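Local coordinates for putative uncharacterized protein (Staphylococcus aureus subsp. aureus Mu50, PDB 3FYM) that is uncharacterised but, as a putative membrane protein with a soluble N-terminal helix-turn-helix domain, probably binds DNA, at residues V61-P65 against N66-Q70. Residues are numbered along the deposited sequence; the frame is centred on the assembly and turned at random.
Sequences VNIEP and NQLIQ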
# COMPACT_ATOMS: atom_id res chain seq x y z
N VAL A 61 -2.69 -2.96 9.28
CA VAL A 61 -1.51 -3.45 9.94
C VAL A 61 -0.98 -2.47 11.01
O VAL A 61 0.13 -2.61 11.51
CB VAL A 61 -0.39 -3.86 8.98
CG1 VAL A 61 -0.91 -4.98 8.08
CG2 VAL A 61 0.17 -2.71 8.16
N ASN A 62 -1.77 -1.47 11.40
CA ASN A 62 -1.47 -0.51 12.47
C ASN A 62 -0.12 0.18 12.26
O ASN A 62 0.80 0.37 13.08
CB ASN A 62 -1.67 -1.12 13.88
CG ASN A 62 -3.12 -1.39 14.25
OD1 ASN A 62 -3.92 -0.48 14.66
ND2 ASN A 62 -3.48 -2.66 14.16
N ILE A 63 -0.09 0.71 11.03
CA ILE A 63 0.85 1.74 10.69
C ILE A 63 0.06 3.02 10.45
O ILE A 63 -0.87 3.03 9.64
CB ILE A 63 1.70 1.38 9.45
CG1 ILE A 63 2.62 0.18 9.74
CG2 ILE A 63 2.52 2.57 8.98
CD1 ILE A 63 3.33 -0.33 8.50
N GLU A 64 0.43 4.12 11.13
CA GLU A 64 -0.25 5.39 10.95
C GLU A 64 -0.05 5.83 9.48
O GLU A 64 1.09 6.03 9.06
CB GLU A 64 0.25 6.42 11.94
CG GLU A 64 -0.69 7.62 12.08
CD GLU A 64 -0.69 8.59 10.87
OE1 GLU A 64 -1.70 8.79 10.17
OE2 GLU A 64 0.37 9.01 10.47
N PRO A 65 -1.13 6.02 8.74
CA PRO A 65 -0.92 6.20 7.28
C PRO A 65 -0.37 7.52 6.86
O PRO A 65 0.45 7.56 5.94
CB PRO A 65 -2.33 5.96 6.71
CG PRO A 65 -3.21 6.30 7.82
CD PRO A 65 -2.54 5.76 9.05
N ASN A 66 -0.84 8.64 7.40
CA ASN A 66 -0.39 9.92 6.89
C ASN A 66 1.13 10.09 7.01
O ASN A 66 1.76 10.60 6.10
CB ASN A 66 -1.08 11.09 7.57
CG ASN A 66 -2.53 11.24 7.21
OD1 ASN A 66 -3.03 10.67 6.22
ND2 ASN A 66 -3.20 12.06 7.98
N GLN A 67 1.68 9.68 8.14
CA GLN A 67 3.12 9.94 8.28
C GLN A 67 3.92 8.91 7.48
O GLN A 67 5.00 9.23 7.04
CB GLN A 67 3.63 10.14 9.68
CG GLN A 67 3.70 8.84 10.38
CD GLN A 67 3.90 8.88 11.91
OE1 GLN A 67 3.83 9.95 12.53
NE2 GLN A 67 4.02 7.76 12.55
N LEU A 68 3.40 7.68 7.23
CA LEU A 68 4.07 6.76 6.30
C LEU A 68 4.11 7.37 4.91
O LEU A 68 5.16 7.37 4.25
CB LEU A 68 3.30 5.44 6.28
CG LEU A 68 3.87 4.37 5.32
CD1 LEU A 68 5.18 3.81 5.86
CD2 LEU A 68 2.86 3.25 5.03
N ILE A 69 2.96 7.85 4.44
CA ILE A 69 2.86 8.45 3.11
C ILE A 69 3.82 9.64 3.00
O ILE A 69 4.55 9.78 2.02
CB ILE A 69 1.40 8.77 2.79
CG1 ILE A 69 0.59 7.47 2.65
CG2 ILE A 69 1.27 9.67 1.57
CD1 ILE A 69 -0.88 7.63 2.90
N GLN A 70 3.82 10.49 4.03
CA GLN A 70 4.71 11.66 4.04
C GLN A 70 6.19 11.25 3.96
O GLN A 70 6.96 11.88 3.28
CB GLN A 70 4.43 12.43 5.34
CG GLN A 70 5.27 13.64 5.54
CD GLN A 70 4.90 14.33 6.83
OE1 GLN A 70 4.42 15.49 6.95
NE2 GLN A 70 5.21 13.60 7.85
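Glu64 folds its carboxylate over the start of helix 65-71 and takes one backbone N-H on each oxygen: OE1 receives Asn66 N at 2.9 Å, OE2 receives Gln67 N at 2.8 Å. Both donors come in on the syn side, the first 33° out of the carboxylate plane and the second closer to it. CG stands anti to the backbone N, and the bend at chi2 (-72°) brings the acid back to the N-H groups; the two bonds together fix its rotation. Behind the cap, Pro65 O accepts a nearly straight bond from Ile69 N at 2.9 Å, whereas Leu68 N to Glu64 O, at 3.4 Å, is weak.

The buried, apolar side packs at ordinary van der Waals distance: Ile63 sets CG2 against Leu68 CB and CD2, each 4.0 Å away, and Leu68 also meets Val4 and Leu8 of helix 4-14. On the exposed polar side, held by the cap, Gln67 brings CG to 3.3 Å from Glu64 OE2, and Asn66 OD1 accepts a hydrogen bond from Arg55 NH2 of helix 50-60. After Asn62 closes a Schellman motif, this link starts the next helix with a side-chain N-cap made by a glutamate, within the helix-turn-helix domain.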